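Local coordinates for importin subunit beta-1 (Saccharomyces cerevisiae, PDB 5OWU), which carries proteins into the nucleus together with importin alpha, the subunit that recognises the classical nuclear localization signal of the cargo, at residues A[359-364]-A[395-401]; A[772-776]-A[812-818]. One frame throughout, in Å; residues are numbered along the deposited sequence.

In the fold
Two places along one HEAT-repeat solenoid illustrate how differently helix ends can be packed together. Contact 1 sets the end of helix 347-362, in HEAT 8, against the turn that follows helix 383-395 of HEAT 9; contact 2 joins the two ends of HEAT 18. Contact 1 is only partly buried and relies on amides, carboxylates and two glycines, whereas contact 2 is mostly buried and made of aromatic and aliphatic side chains, with Phe-773 at its exposed margin. They share no helix, and their centres are about 52 Å apart.

Contact 1 (A[359-364]-A[395-401])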
loop_
_atom_site.group_PDB
_atom_site.type_symbol
_atom_site.label_atom_id
_atom_site.label_comp_id
_atom_site.label_asym_id
_atom_site.label_seq_id
_atom_site.Cartn_x
_atom_site.Cartn_y
_atom_site.Cartn_z
ATOM N N ALA A 359 20.140 7.353 6.957
ATOM C CA ALA A 359 20.574 8.537 6.221
ATOM C C ALA A 359 19.441 9.543 6.065
ATOM O O ALA A 359 19.663 10.753 6.188
ATOM C CB ALA A 359 21.123 8.139 4.853
ATOM N N GLN A 360 18.226 9.068 5.779
ATOM C CA GLN A 360 17.086 9.976 5.665
ATOM C C GLN A 360 16.774 10.634 7.003
ATOM O O GLN A 360 16.429 11.819 7.059
ATOM C CB GLN A 360 15.862 9.216 5.143
ATOM C CG GLN A 360 16.002 8.749 3.708
ATOM C CD GLN A 360 14.922 7.766 3.297
ATOM O OE1 GLN A 360 14.551 6.875 4.062
ATOM N NE2 GLN A 360 14.415 7.922 2.080
ATOM N N ASN A 361 16.897 9.880 8.091
ATOM C CA ASN A 361 16.520 10.380 9.406
ATOM C C ASN A 361 17.577 11.310 9.987
ATOM O O ASN A 361 17.237 12.244 10.720
ATOM C CB ASN A 361 16.283 9.191 10.338
ATOM C CG ASN A 361 15.793 9.599 11.712
ATOM O OD1 ASN A 361 15.257 10.687 11.904
ATOM N ND2 ASN A 361 15.963 8.705 12.676
ATOM N N CYS A 362 18.847 11.091 9.651
ATOM C CA CYS A 362 19.960 11.701 10.367
ATOM C C CYS A 362 20.872 12.551 9.492
ATOM O O CYS A 362 21.814 13.154 10.019
ATOM C CB CYS A 362 20.797 10.611 11.051
ATOM S SG CYS A 362 19.832 9.584 12.180
ATOM N N GLY A 363 20.649 12.595 8.185
ATOM C CA GLY A 363 21.369 13.538 7.345
ATOM C C GLY A 363 22.877 13.394 7.449
ATOM O O GLY A 363 23.426 12.286 7.422
ATOM N N ASN A 364 23.558 14.539 7.569
ATOM C CA ASN A 364 25.019 14.571 7.551
ATOM C C ASN A 364 25.652 13.677 8.615
ATOM O O ASN A 364 26.813 13.290 8.469
ATOM C CB ASN A 364 25.515 16.011 7.744
ATOM C CG ASN A 364 25.183 16.912 6.572
ATOM O OD1 ASN A 364 24.786 16.443 5.505
ATOM N ND2 ASN A 364 25.350 18.220 6.764
ATOM N N SER A 395 23.417 4.187 -0.727
ATOM C CA SER A 395 22.451 4.253 0.363
ATOM C C SER A 395 22.521 5.546 1.166
ATOM O O SER A 395 21.598 5.796 1.950
ATOM C CB SER A 395 22.639 3.070 1.313
ATOM O OG SER A 395 22.197 1.865 0.720
ATOM N N ILE A 396 23.567 6.365 1.024
ATOM C CA ILE A 396 23.577 7.654 1.731
ATOM C C ILE A 396 23.312 8.841 0.796
ATOM O O ILE A 396 23.551 9.985 1.178
ATOM C CB ILE A 396 24.877 7.863 2.532
ATOM C CG1 ILE A 396 26.110 7.863 1.625
ATOM C CG2 ILE A 396 24.998 6.802 3.622
ATOM C CD1 ILE A 396 27.356 8.440 2.287
ATOM N N MET A 397 22.769 8.617 -0.402
ATOM C CA MET A 397 22.558 9.734 -1.317
ATOM C C MET A 397 21.278 10.508 -1.031
ATOM O O MET A 397 21.043 11.552 -1.648
ATOM C CB MET A 397 22.560 9.234 -2.763
ATOM C CG MET A 397 23.962 8.882 -3.251
ATOM S SD MET A 397 25.043 10.331 -3.308
ATOM C CE MET A 397 26.016 10.087 -1.829
ATOM N N ASP A 398 20.464 10.046 -0.101
ATOM C CA ASP A 398 19.236 10.726 0.277
ATOM C C ASP A 398 19.316 10.947 1.781
ATOM O O ASP A 398 19.357 9.982 2.549
ATOM C CB ASP A 398 18.017 9.895 -0.133
ATOM C CG ASP A 398 16.705 10.541 0.242
ATOM O OD1 ASP A 398 16.689 11.742 0.576
ATOM O OD2 ASP A 398 15.682 9.832 0.196
ATOM N N GLY A 399 19.391 12.212 2.189
ATOM C CA GLY A 399 19.487 12.568 3.586
ATOM C C GLY A 399 20.429 13.730 3.843
ATOM O O GLY A 399 20.017 14.797 4.307
ATOM N N PRO A 400 21.720 13.539 3.573
ATOM C CA PRO A 400 22.690 14.620 3.808
ATOM C C PRO A 400 22.407 15.831 2.930
ATOM O O PRO A 400 21.647 15.773 1.964
ATOM C CB PRO A 400 24.038 13.973 3.463
ATOM C CG PRO A 400 23.806 12.499 3.593
ATOM C CD PRO A 400 22.380 12.287 3.162
ATOM N N ASP A 401 23.046 16.952 3.268
ATOM C CA ASP A 401 22.781 18.179 2.532
ATOM C C ASP A 401 23.503 18.170 1.178
ATOM O O ASP A 401 24.280 17.267 0.849
ATOM C CB ASP A 401 23.149 19.413 3.376
ATOM C CG ASP A 401 24.654 19.584 3.602
ATOM O OD1 ASP A 401 25.451 19.279 2.695
ATOM O OD2 ASP A 401 25.032 20.073 4.696
#
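Asn-364 and Asp-401 meet because their first torsions turn their polar ends toward each other: CG of Asn-364 stands beside its backbone N (chi1 -68°), while that of Asp-401 sits between its own N and carbonyl carbon (chi1 69°). The contact belongs to the HEAT-repeat solenoid, where the end of helix 347-362 in HEAT 8 packs on the turn between helices 383-395 and 402-418. The Asn-364 amide makes a two-point grip: OD1 accepts the backbone N of Asp-401 at 2.9 Å, and ND2 gives a nearly straight bond to Asp-401 OD2 at 2.8 Å. The carboxylate is perpendicular to the amide and receives this N-H from above its plane. Asp-401 is also the N-cap of helix 402-418, its OD1 taking the N-H of Gln-404, so one side chain both caps a helix and binds Asn-364, just past the end of helix 347-362.

Between the polar ends the backbones come close together. Ala-359 O lies 3.2 Å from Gly-399 CA in a CA-H...O contact, and a CB on that glycine would collide with this oxygen. Gly-363, which leaves the helix with positive phi, lays its CA against Gly-399 O. Ala-359 CB packs beside this, 3.4 Å from Asp-398 O and near Ile-396 CG2, whose residue continues the packing onto helix 367-377.

At the exposed end, the extended Gln-360 chain carries NE2 to Asp-398 OD2 at 3.0 Å; the acceptor lies almost in the Gln-360 amide plane, but the N-H arrives from above the carboxylate.

Contact 2 (A[772-776]-A[812-818]); sequences LFPYV and MFPDGSI
Leu-772 opens the contact with one branch, CD2, which reaches the methyl end of Met-812 at 3.7 Å from CE and lies at the edge of the Phe-813 ring. The Met-812 chain bends at its last torsion (chi3 58°), bringing CE round to this methyl as the two side chains cross at about a right angle. Behind them, Leu-772 and Met-812 both rest on Val-762 of helix 741-764.

Phe-773 follows, with CG anti to the backbone N (chi1 179°), a setting that swings its ring along the second segment. Its CD1 lies 3.7 Å from Phe-813 CE2, and the two ring planes meet obliquely, at 49°. Farther out, CE1 meets Ser-817 CB at 3.7 Å, while Ile-818 CG2 comes to the ring edge. The Phe-813 tip also presses on the backbone, with CZ 3.7 Å from Phe-773 CA.

This packing closes the ends of HEAT 18 (773-812) on each other: the residues leading into helix 776-788 meet the turn just after helix 796-812 through apolar side chains. Phe-813 is central to it, touching Leu-772, Phe-773 and Val-776, and an alanine here would probably open a gap among these three and deprive the Phe-773 ring of its aromatic neighbour.

Val-776 ends the segment with its two methyls divided: CG2 approaches Phe-813 CE1 at 3.9 Å, and CG1 approaches Ile-818 CG2 at 4.1 Å, with Ile-809 of helix 796-812 touching both Val-776 and Ile-818.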
loop_
_atom_site.group_PDB
_atom_site.type_symbol
_atom_site.label_atom_id
_atom_site.label_comp_id
_atom_site.label_asym_id
_atom_site.label_seq_id
_atom_site.Cartn_x
_atom_site.Cartn_y
_atom_site.Cartn_z
ATOM N N LEU A 772 -27.986 24.068 -10.837
ATOM C CA LEU A 772 -27.047 23.645 -9.804
ATOM C C LEU A 772 -27.536 23.985 -8.401
ATOM O O LEU A 772 -27.153 23.313 -7.434
ATOM C CB LEU A 772 -25.678 24.296 -10.045
ATOM C CG LEU A 772 -24.546 23.852 -9.118
ATOM C CD1 LEU A 772 -24.072 22.463 -9.490
ATOM C CD2 LEU A 772 -23.386 24.841 -9.143
ATOM N N PHE A 773 -28.397 24.996 -8.279
ATOM C CA PHE A 773 -28.736 25.578 -6.979
ATOM C C PHE A 773 -29.077 24.557 -5.900
ATOM O O PHE A 773 -28.531 24.667 -4.789
ATOM C CB PHE A 773 -29.890 26.573 -7.164
ATOM C CG PHE A 773 -30.346 27.216 -5.883
ATOM C CD1 PHE A 773 -29.504 28.064 -5.181
ATOM C CD2 PHE A 773 -31.615 26.976 -5.385
ATOM C CE1 PHE A 773 -29.918 28.658 -4.004
ATOM C CE2 PHE A 773 -32.034 27.570 -4.201
ATOM C CZ PHE A 773 -31.182 28.409 -3.515
ATOM N N PRO A 774 -29.947 23.568 -6.130
ATOM C CA PRO A 774 -30.339 22.673 -5.029
ATOM C C PRO A 774 -29.259 21.698 -4.584
ATOM O O PRO A 774 -29.513 20.900 -3.673
ATOM C CB PRO A 774 -31.552 21.924 -5.607
ATOM C CG PRO A 774 -31.371 21.988 -7.081
ATOM C CD PRO A 774 -30.740 23.315 -7.350
ATOM N N TYR A 775 -28.068 21.731 -5.183
ATOM C CA TYR A 775 -26.992 20.815 -4.832
ATOM C C TYR A 775 -25.805 21.513 -4.185
ATOM O O TYR A 775 -24.826 20.843 -3.829
ATOM C CB TYR A 775 -26.525 20.062 -6.085
ATOM C CG TYR A 775 -27.663 19.405 -6.817
ATOM C CD1 TYR A 775 -28.303 18.302 -6.279
ATOM C CD2 TYR A 775 -28.109 19.897 -8.037
ATOM C CE1 TYR A 775 -29.343 17.699 -6.931
ATOM C CE2 TYR A 775 -29.162 19.299 -8.698
ATOM C CZ TYR A 775 -29.773 18.202 -8.142
ATOM O OH TYR A 775 -30.823 17.598 -8.788
ATOM N N VAL A 776 -25.864 22.836 -4.019
ATOM C CA VAL A 776 -24.713 23.580 -3.513
ATOM C C VAL A 776 -24.317 23.079 -2.129
ATOM O O VAL A 776 -23.138 22.818 -1.859
ATOM C CB VAL A 776 -25.012 25.089 -3.509
ATOM C CG1 VAL A 776 -23.915 25.868 -2.800
ATOM C CG2 VAL A 776 -25.156 25.592 -4.931
ATOM N N MET A 812 -20.991 31.863 -9.600
ATOM C CA MET A 812 -22.215 31.548 -10.324
ATOM C C MET A 812 -23.451 32.165 -9.683
ATOM O O MET A 812 -24.469 32.337 -10.359
ATOM C CB MET A 812 -22.395 30.039 -10.416
ATOM C CG MET A 812 -21.455 29.370 -11.390
ATOM S SD MET A 812 -21.651 27.596 -11.377
ATOM C CE MET A 812 -23.381 27.443 -11.809
ATOM N N PHE A 813 -23.411 32.469 -8.385
ATOM C CA PHE A 813 -24.587 33.009 -7.703
ATOM C C PHE A 813 -24.279 34.384 -7.120
ATOM O O PHE A 813 -23.912 34.495 -5.938
ATOM C CB PHE A 813 -25.054 32.060 -6.598
ATOM C CG PHE A 813 -25.491 30.699 -7.093
ATOM C CD1 PHE A 813 -24.573 29.671 -7.238
ATOM C CD2 PHE A 813 -26.826 30.446 -7.393
ATOM C CE1 PHE A 813 -24.972 28.421 -7.680
ATOM C CE2 PHE A 813 -27.232 29.193 -7.836
ATOM C CZ PHE A 813 -26.306 28.184 -7.980
ATOM N N PRO A 814 -24.420 35.466 -7.890
ATOM C CA PRO A 814 -24.266 36.806 -7.307
ATOM C C PRO A 814 -25.503 37.310 -6.582
ATOM O O PRO A 814 -25.456 38.403 -6.012
ATOM C CB PRO A 814 -23.955 37.670 -8.534
ATOM C CG PRO A 814 -24.711 37.016 -9.634
ATOM C CD PRO A 814 -24.671 35.527 -9.346
ATOM N N ASP A 815 -26.600 36.550 -6.582
ATOM C CA ASP A 815 -27.823 36.975 -5.912
ATOM C C ASP A 815 -27.751 36.850 -4.397
ATOM O O ASP A 815 -28.691 37.275 -3.720
ATOM C CB ASP A 815 -29.016 36.157 -6.428
ATOM C CG ASP A 815 -28.804 34.658 -6.295
ATOM O OD1 ASP A 815 -27.638 34.212 -6.310
ATOM O OD2 ASP A 815 -29.811 33.928 -6.178
ATOM N N GLY A 816 -26.685 36.277 -3.846
ATOM C CA GLY A 816 -26.616 36.070 -2.414
ATOM C C GLY A 816 -27.394 34.873 -1.917
ATOM O O GLY A 816 -27.493 34.680 -0.702
ATOM N N SER A 817 -27.940 34.054 -2.822
ATOM C CA SER A 817 -28.762 32.911 -2.435
ATOM C C SER A 817 -27.963 31.803 -1.752
ATOM O O SER A 817 -28.565 30.921 -1.129
ATOM C CB SER A 817 -29.477 32.331 -3.663
ATOM O OG SER A 817 -28.599 32.190 -4.766
ATOM N N ILE A 818 -26.636 31.803 -1.879
ATOM C CA ILE A 818 -25.810 30.789 -1.241
ATOM C C ILE A 818 -24.778 31.411 -0.297
ATOM O O ILE A 818 -23.832 30.744 0.122
ATOM C CB ILE A 818 -25.136 29.889 -2.295
ATOM C CG1 ILE A 818 -24.148 30.687 -3.156
ATOM C CG2 ILE A 818 -26.196 29.237 -3.175
ATOM C CD1 ILE A 818 -23.260 29.810 -4.029
#